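Local coordinates for protein glucose-6-phosphate isomerase (Plasmodium falciparum, PDB 3QKI) that probably interconverts alpha-D-glucose 6-phosphate and beta-D-fructose 6-phosphate in glycolysis, at residues I481-T484 against Y485-K489; N495-S498 against P499-T503; T41-L44 against K45-L48. One frame throughout, in Å; residues are numbered along the deposited sequence.

Contact 1: I481-T484 against Y485-K489; sequences IGKT and YEQVK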
loop_
_atom_site.group_PDB
_atom_site.type_symbol
_atom_site.label_atom_id
_atom_site.label_comp_id
_atom_site.label_asym_id
_atom_site.label_seq_id
_atom_site.Cartn_x
_atom_site.Cartn_y
_atom_site.Cartn_z
ATOM N N ILE A 481 -24.678 -8.236 -5.307
ATOM C CA ILE A 481 -25.581 -9.343 -5.669
ATOM C C ILE A 481 -25.137 -10.769 -5.350
ATOM O O ILE A 481 -25.975 -11.622 -5.062
ATOM C CB ILE A 481 -26.152 -9.167 -7.127
ATOM C CG1 ILE A 481 -25.126 -9.597 -8.200
ATOM C CG2 ILE A 481 -26.663 -7.712 -7.362
ATOM C CD1 ILE A 481 -25.677 -9.835 -9.616
ATOM N N GLY A 482 -23.839 -11.037 -5.437
ATOM C CA GLY A 482 -23.325 -12.371 -5.188
ATOM C C GLY A 482 -23.861 -13.390 -6.185
ATOM O O GLY A 482 -24.272 -13.035 -7.294
ATOM N N LYS A 483 -23.827 -14.657 -5.810
ATOM C CA LYS A 483 -24.279 -15.767 -6.634
ATOM C C LYS A 483 -24.659 -16.904 -5.683
ATOM O O LYS A 483 -23.799 -17.464 -5.008
ATOM C CB LYS A 483 -23.173 -16.191 -7.599
ATOM C CG LYS A 483 -23.571 -17.385 -8.469
ATOM C CD LYS A 483 -22.483 -17.747 -9.444
ATOM C CE LYS A 483 -22.893 -17.370 -10.832
ATOM N NZ LYS A 483 -23.902 -18.309 -11.385
ATOM N N THR A 484 -25.957 -17.225 -5.624
ATOM C CA THR A 484 -26.497 -18.224 -4.698
ATOM C C THR A 484 -26.086 -19.644 -5.027
ATOM O O THR A 484 -25.683 -19.933 -6.155
ATOM C CB THR A 484 -28.026 -18.147 -4.657
ATOM O OG1 THR A 484 -28.549 -18.671 -5.874
ATOM C CG2 THR A 484 -28.567 -16.716 -4.418
ATOM N N TYR A 485 -26.245 -20.540 -4.058
ATOM C CA TYR A 485 -25.976 -21.964 -4.253
ATOM C C TYR A 485 -26.792 -22.508 -5.417
ATOM O O TYR A 485 -26.265 -23.292 -6.204
ATOM C CB TYR A 485 -26.271 -22.750 -2.972
ATOM C CG TYR A 485 -25.966 -24.221 -3.104
ATOM C CD1 TYR A 485 -24.661 -24.694 -2.985
ATOM C CD2 TYR A 485 -26.976 -25.143 -3.380
ATOM C CE1 TYR A 485 -24.367 -26.050 -3.123
ATOM C CE2 TYR A 485 -26.692 -26.508 -3.529
ATOM C CZ TYR A 485 -25.388 -26.957 -3.374
ATOM O OH TYR A 485 -25.102 -28.297 -3.507
ATOM N N GLU A 486 -28.070 -22.091 -5.545
ATOM C CA GLU A 486 -28.888 -22.568 -6.668
ATOM C C GLU A 486 -28.409 -22.079 -8.037
ATOM O O GLU A 486 -28.544 -22.829 -9.011
ATOM C CB GLU A 486 -30.388 -22.335 -6.448
ATOM C CG GLU A 486 -31.014 -23.306 -5.437
ATOM C CD GLU A 486 -30.895 -24.793 -5.744
ATOM O OE1 GLU A 486 -31.104 -25.188 -6.911
ATOM O OE2 GLU A 486 -30.581 -25.568 -4.816
ATOM N N GLN A 487 -27.827 -20.845 -8.122
ATOM C CA GLN A 487 -27.281 -20.320 -9.392
ATOM C C GLN A 487 -26.014 -21.122 -9.758
ATOM O O GLN A 487 -25.803 -21.444 -10.929
ATOM C CB GLN A 487 -26.925 -18.829 -9.301
ATOM C CG GLN A 487 -28.111 -17.898 -9.176
ATOM C CD GLN A 487 -27.659 -16.501 -8.834
ATOM O OE1 GLN A 487 -27.580 -16.118 -7.666
ATOM N NE2 GLN A 487 -27.294 -15.735 -9.853
ATOM N N VAL A 488 -25.196 -21.450 -8.745
ATOM C CA VAL A 488 -23.982 -22.270 -8.866
ATOM C C VAL A 488 -24.382 -23.686 -9.360
ATOM O O VAL A 488 -23.766 -24.210 -10.288
ATOM C CB VAL A 488 -23.217 -22.319 -7.505
ATOM C CG1 VAL A 488 -22.148 -23.416 -7.489
ATOM C CG2 VAL A 488 -22.609 -20.951 -7.166
ATOM N N LYS A 489 -25.439 -24.270 -8.752
ATOM C CA LYS A 489 -25.953 -25.596 -9.088
ATOM C C LYS A 489 -26.480 -25.627 -10.535
ATOM O O LYS A 489 -26.232 -26.608 -11.252
ATOM C CB LYS A 489 -27.038 -26.004 -8.084
ATOM C CG LYS A 489 -27.404 -27.469 -8.119
ATOM C CD LYS A 489 -28.456 -27.811 -7.071
ATOM C CE LYS A 489 -28.888 -29.255 -7.207
ATOM N NZ LYS A 489 -30.075 -29.575 -6.376
HETATM O O HOH W 1 -27.572 -13.338 -6.787
HETATM O O HOH W 2 -25.297 -13.492 -9.814
#
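Thr-484 and Gln-487 bind each other in both directions, the reciprocal pattern of a capping box at the start of helix 485-495. In one direction Gln-487 N donates to Thr-484 OG1 at 3.2 Å. Thr-484 stands at the N-cap, and its chi1 of 72° sets OG1 between its own backbone N and carbonyl carbon, where it faces the first turn. In the other direction Thr-484 N donates to Gln-487 OE1 at 2.8 Å; the bond is nearly straight (168°), although the N-H reaches the amide oxygen from above the carbonyl plane. Gln-487 gets there by folding CG back beside its backbone N (chi1 -69°) and then running extended, so that its chain crosses the threonine at about a right angle. Thr-484 CG2 also rests 3.4 Å from Gln-487 OE1. Water 1 sits near OE1 and Ile-481 O, with more acceptors around it than protons to give. Water 2 accepts from Gln-487 NE2 at 3.0 Å and donates to Gly-482 O; the Thr-484 N-H pointing at OE1 agrees with that end being the oxygen.

The backbone starts the helix with Val-488 N bonded to Thr-484 O at 3.0 Å. Over this turn lies Lys-483, whose first two torsions are extended and whose last two bend. Its CG comes 3.7 Å from Gln-487 CB and its CG and CD pass Val-488 CG2 at 3.9 Å, while the bends carry NZ onward to a salt bridge with Glu-491.

Gly-482, with positive phi, breaks helix 464-481, and the cap starts helix 485-495 only two residues later. Tyr-485 and Val-488 face Leu-502, Lys-45 of helix 44-47 packs on Ile-481 and Thr-484, and Leu-556 and Leu-560 of the second subunit touch Lys-483 and Ile-481.

Contact 2: N495-S498 against P499-T503; sequences NKMS and PELLT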
loop_
_atom_site.group_PDB
_atom_site.type_symbol
_atom_site.label_atom_id
_atom_site.label_comp_id
_atom_site.label_asym_id
_atom_site.label_seq_id
_atom_site.Cartn_x
_atom_site.Cartn_y
_atom_site.Cartn_z
ATOM N N ASN A 495 -21.132 -27.820 -16.335
ATOM C CA ASN A 495 -19.757 -28.009 -15.852
ATOM C C ASN A 495 -19.515 -29.402 -15.299
ATOM O O ASN A 495 -18.433 -29.963 -15.489
ATOM C CB ASN A 495 -19.397 -26.963 -14.786
ATOM C CG ASN A 495 -19.439 -25.519 -15.237
ATOM O OD1 ASN A 495 -19.467 -25.192 -16.433
ATOM N ND2 ASN A 495 -19.418 -24.618 -14.277
ATOM N N LYS A 496 -20.501 -29.936 -14.574
ATOM C CA LYS A 496 -20.434 -31.262 -13.971
ATOM C C LYS A 496 -19.264 -31.454 -12.997
ATOM O O LYS A 496 -18.627 -32.502 -12.962
ATOM C CB LYS A 496 -20.584 -32.385 -15.030
ATOM C CG LYS A 496 -21.961 -32.344 -15.708
ATOM C CD LYS A 496 -22.128 -33.399 -16.771
ATOM C CE LYS A 496 -23.272 -33.085 -17.718
ATOM N NZ LYS A 496 -24.613 -33.151 -17.063
ATOM N N MET A 497 -19.001 -30.433 -12.172
ATOM C CA MET A 497 -17.994 -30.525 -11.109
ATOM C C MET A 497 -18.638 -31.443 -10.051
ATOM O O MET A 497 -19.873 -31.536 -9.984
ATOM C CB MET A 497 -17.732 -29.116 -10.517
ATOM C CG MET A 497 -16.613 -29.063 -9.473
ATOM S SD MET A 497 -16.641 -27.485 -8.572
ATOM C CE MET A 497 -14.992 -27.426 -7.967
ATOM N N SER A 498 -17.834 -32.129 -9.257
ATOM C CA SER A 498 -18.364 -32.993 -8.197
ATOM C C SER A 498 -19.284 -32.148 -7.290
ATOM O O SER A 498 -18.877 -31.068 -6.846
ATOM C CB SER A 498 -17.232 -33.635 -7.406
ATOM O OG SER A 498 -17.707 -34.838 -6.827
ATOM N N PRO A 499 -20.566 -32.541 -7.126
ATOM C CA PRO A 499 -21.519 -31.664 -6.407
ATOM C C PRO A 499 -21.177 -31.208 -4.995
ATOM O O PRO A 499 -21.596 -30.115 -4.595
ATOM C CB PRO A 499 -22.866 -32.389 -6.517
ATOM C CG PRO A 499 -22.534 -33.779 -6.941
ATOM C CD PRO A 499 -21.226 -33.742 -7.672
ATOM N N GLU A 500 -20.380 -31.994 -4.253
ATOM C CA GLU A 500 -20.026 -31.587 -2.887
ATOM C C GLU A 500 -19.118 -30.346 -2.851
ATOM O O GLU A 500 -19.085 -29.643 -1.843
ATOM C CB GLU A 500 -19.448 -32.755 -2.063
ATOM C CG GLU A 500 -18.031 -33.155 -2.449
ATOM C CD GLU A 500 -17.857 -34.040 -3.671
ATOM O OE1 GLU A 500 -18.870 -34.370 -4.332
ATOM O OE2 GLU A 500 -16.693 -34.399 -3.967
ATOM N N LEU A 501 -18.432 -30.058 -3.966
ATOM C CA LEU A 501 -17.527 -28.911 -4.067
ATOM C C LEU A 501 -18.230 -27.583 -4.380
ATOM O O LEU A 501 -17.591 -26.542 -4.287
ATOM C CB LEU A 501 -16.419 -29.212 -5.115
ATOM C CG LEU A 501 -15.546 -30.484 -4.883
ATOM C CD1 LEU A 501 -14.677 -30.771 -6.082
ATOM C CD2 LEU A 501 -14.671 -30.372 -3.641
ATOM N N LEU A 502 -19.527 -27.601 -4.755
ATOM C CA LEU A 502 -20.264 -26.389 -5.157
ATOM C C LEU A 502 -20.302 -25.220 -4.160
ATOM O O LEU A 502 -20.371 -24.056 -4.576
ATOM C CB LEU A 502 -21.661 -26.727 -5.712
ATOM C CG LEU A 502 -21.715 -27.633 -6.964
ATOM C CD1 LEU A 502 -23.145 -27.768 -7.453
ATOM C CD2 LEU A 502 -20.807 -27.099 -8.111
ATOM N N THR A 503 -20.221 -25.520 -2.865
ATOM C CA THR A 503 -20.209 -24.536 -1.772
ATOM C C THR A 503 -19.049 -23.532 -1.938
ATOM O O THR A 503 -19.223 -22.351 -1.663
ATOM C CB THR A 503 -20.140 -25.252 -0.415
ATOM O OG1 THR A 503 -19.121 -26.252 -0.448
ATOM C CG2 THR A 503 -21.464 -25.857 -0.007
#
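Two hydrogen bonds tie Ser-498 to the turn that follows it, one from its side chain and one from its carbonyl. Ser-498 OG donates to Glu-500 OE1 at 2.8 Å, meeting that oxygen on its syn side and 25° out of the carboxylate plane. The geometry is made from both ends: OG lies anti to the serine N, and Glu-500 doubles back through chi1 of 73° and chi2 of -80°, which brings its carboxylate over the residue two places earlier. The other carboxylate oxygen, OE2, is also near, 3.1 Å from Ser-498 OG. In the backbone, Leu-501 N donates to Ser-498 O at 3.1 Å. Together with the following bond from Leu-502 N to Pro-499 O, this i to i+3 spacing is that of a 3-10 turn, here opened by Pro-499, whose nitrogen has no hydrogen to give.

The apolar part belongs to Met-497. Its side chain runs out extended, with CG anti to the backbone N, and crosses Leu-501 at about a right angle. The methyl CE does most of the touching, 3.7 Å from Leu-501 CB and 3.9 Å from Leu-501 CD1, while SD passes 4.2 Å from Leu-502 CD2. Leu-501 CD1 also reaches Ser-498 CB at 4.1 Å, so the thioether and the serine both border this leucine.

Helix 485-495 ends just before, Lys-496 leaving it with positive phi, and Asn-492 OD1 accepts from Met-497 N. The 3-10 segment then folds back on that helix through Leu-502, which also meets Asn-492, before the chain proceeds to strand 513-518. Thr-106 of the second subunit packs on Met-497, and its Asn-408 on Glu-500 and Leu-501.

Contact 3: T41-L44 against K45-L48; sequences TKDL and KDYL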
loop_
_atom_site.group_PDB
_atom_site.type_symbol
_atom_site.label_atom_id
_atom_site.label_comp_id
_atom_site.label_asym_id
_atom_site.label_seq_id
_atom_site.Cartn_x
_atom_site.Cartn_y
_atom_site.Cartn_z
ATOM N N THR A 41 -31.245 -8.430 7.411
ATOM C CA THR A 41 -32.147 -9.451 6.845
ATOM C C THR A 41 -32.568 -9.091 5.417
ATOM O O THR A 41 -33.337 -9.820 4.823
ATOM C CB THR A 41 -33.389 -9.659 7.743
ATOM O OG1 THR A 41 -34.279 -8.547 7.605
ATOM C CG2 THR A 41 -33.038 -9.888 9.204
ATOM N N LYS A 42 -32.081 -7.963 4.882
ATOM C CA LYS A 42 -32.434 -7.470 3.552
ATOM C C LYS A 42 -31.292 -7.590 2.564
ATOM O O LYS A 42 -30.121 -7.413 2.928
ATOM C CB LYS A 42 -32.972 -6.039 3.638
ATOM C CG LYS A 42 -34.266 -5.944 4.473
ATOM C CD LYS A 42 -34.968 -4.586 4.422
ATOM C CE LYS A 42 -35.647 -4.263 3.099
ATOM N NZ LYS A 42 -36.675 -5.268 2.705
ATOM N N ASP A 43 -31.628 -7.921 1.302
ATOM C CA ASP A 43 -30.621 -8.112 0.266
ATOM C C ASP A 43 -30.447 -6.905 -0.619
ATOM O O ASP A 43 -31.449 -6.337 -1.088
ATOM C CB ASP A 43 -30.926 -9.359 -0.592
ATOM C CG ASP A 43 -30.846 -10.676 0.154
ATOM O OD1 ASP A 43 -30.023 -10.780 1.108
ATOM O OD2 ASP A 43 -31.583 -11.619 -0.225
ATOM N N LEU A 44 -29.162 -6.549 -0.903
ATOM C CA LEU A 44 -28.837 -5.448 -1.808
ATOM C C LEU A 44 -29.425 -5.677 -3.186
ATOM O O LEU A 44 -29.905 -4.715 -3.792
ATOM C CB LEU A 44 -27.313 -5.212 -1.907
ATOM C CG LEU A 44 -26.631 -4.566 -0.695
ATOM C CD1 LEU A 44 -25.135 -4.416 -0.921
ATOM C CD2 LEU A 44 -27.254 -3.209 -0.372
ATOM N N LYS A 45 -29.435 -6.953 -3.675
ATOM C CA LYS A 45 -30.025 -7.279 -4.984
ATOM C C LYS A 45 -31.479 -6.813 -5.110
ATOM O O LYS A 45 -31.878 -6.339 -6.171
ATOM C CB LYS A 45 -29.859 -8.768 -5.368
ATOM C CG LYS A 45 -30.557 -9.777 -4.463
ATOM C CD LYS A 45 -30.193 -11.206 -4.868
ATOM C CE LYS A 45 -30.353 -12.150 -3.708
ATOM N NZ LYS A 45 -29.751 -13.464 -4.006
ATOM N N ASP A 46 -32.252 -6.898 -4.016
ATOM C CA ASP A 46 -33.645 -6.447 -4.011
ATOM C C ASP A 46 -33.724 -4.945 -4.013
ATOM O O ASP A 46 -34.439 -4.392 -4.845
ATOM C CB ASP A 46 -34.445 -7.087 -2.876
ATOM C CG ASP A 46 -34.598 -8.575 -3.071
ATOM O OD1 ASP A 46 -35.016 -8.998 -4.194
ATOM O OD2 ASP A 46 -34.281 -9.323 -2.138
ATOM N N TYR A 47 -32.886 -4.272 -3.187
ATOM C CA TYR A 47 -32.818 -2.808 -3.140
ATOM C C TYR A 47 -32.455 -2.220 -4.511
ATOM O O TYR A 47 -33.027 -1.205 -4.913
ATOM C CB TYR A 47 -31.782 -2.344 -2.096
ATOM C CG TYR A 47 -32.273 -2.241 -0.666
ATOM C CD1 TYR A 47 -33.521 -1.701 -0.374
ATOM C CD2 TYR A 47 -31.437 -2.552 0.400
ATOM C CE1 TYR A 47 -33.954 -1.551 0.945
ATOM C CE2 TYR A 47 -31.849 -2.388 1.717
ATOM C CZ TYR A 47 -33.116 -1.905 1.988
ATOM O OH TYR A 47 -33.542 -1.772 3.289
ATOM N N LEU A 48 -31.517 -2.875 -5.233
ATOM C CA LEU A 48 -31.059 -2.423 -6.553
ATOM C C LEU A 48 -32.092 -2.524 -7.694
ATOM O O LEU A 48 -31.823 -2.044 -8.795
ATOM C CB LEU A 48 -29.683 -3.019 -6.941
ATOM C CG LEU A 48 -28.534 -2.603 -5.999
ATOM C CD1 LEU A 48 -27.409 -3.597 -6.046
ATOM C CD2 LEU A 48 -28.079 -1.148 -6.223
HETATM O O HOH W 3 -34.021 -11.841 -2.084
HETATM O O HOH W 4 -34.398 -8.605 0.487
#
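Lys-45 lies alongside Asp-43, the two side chains pointing the same way. Its chi1 of 63° turns CG back over the chain towards Asp-43 CB, and the extended remainder takes CE to 3.7 Å from Asp-43 OD2. The ammonium itself stops farther off, with NZ 4.6 Å from OD2, beyond a salt bridge, so any attraction is probably modest.

Asp-46 also runs beside Asp-43, their carboxylate planes 26° apart and the two OD2 atoms 4.0 Å from each other. Water 3 lies between these oxygens, doubtfully close to Asp-46 OD2, and may lessen the repulsion. Water 4 accepts from Asp-43 N and donates to Asp-46 OD2 at 2.7 Å. The backbone bond from Asp-46 N to Asp-43 O is weak.

Asp-43 is at the N-cap of the short helix 44-47, which follows helix 27-39 after a brief loop. The side chain makes no capping bond to the first turn; its OD1 instead accepts from Asn-510 ND2, and Asn-510 OD1 takes the N-H of Leu-44, so an asparagine far along the sequence holds both.

Tyr-47 N closes the first full helical turn on Asp-43 O at 3.3 Å. The tyrosine ring is approached from two directions: Leu-44 CD2 sits at its edge near the plane, and the bent chain of Lys-42 crosses the side chain at about a right angle, with CE 3.3 Å from Tyr-47 OH. That hydroxyl is hydrogen-bonded to Glu-39, and Arg-53 makes a cation-pi contact with the ring.

Leu-48 N bonds to Leu-44 O at 2.8 Å, and its CG lies 3.3 Å from Leu-44 O. Beyond the two segments, Leu-48 packs on Ala-480 of helix 464-481, on Ser-69 and Arg-70, and on Ser-586 of the second subunit.

Contact 1 is the middle member of the three. Its centre is 13 Å from that of contact 2 and 15 Å from that of contact 3, whereas contacts 2 and 3 do not meet, their nearest atoms being about 14 Å apart. Contacts 1 and 2 bracket helix 485-495, one at its start and the other where it ends, and join through Leu-502: its O is 3.5 Å from Val-488 CG1 and its CB 3.8 Å from Tyr-485 CE1. Towards contact 3 the bridge is Lys-45, with NZ 3.5 Å from Thr-484 CG2. All three lie away from the fructose 6-phosphate site, and each touches the second subunit.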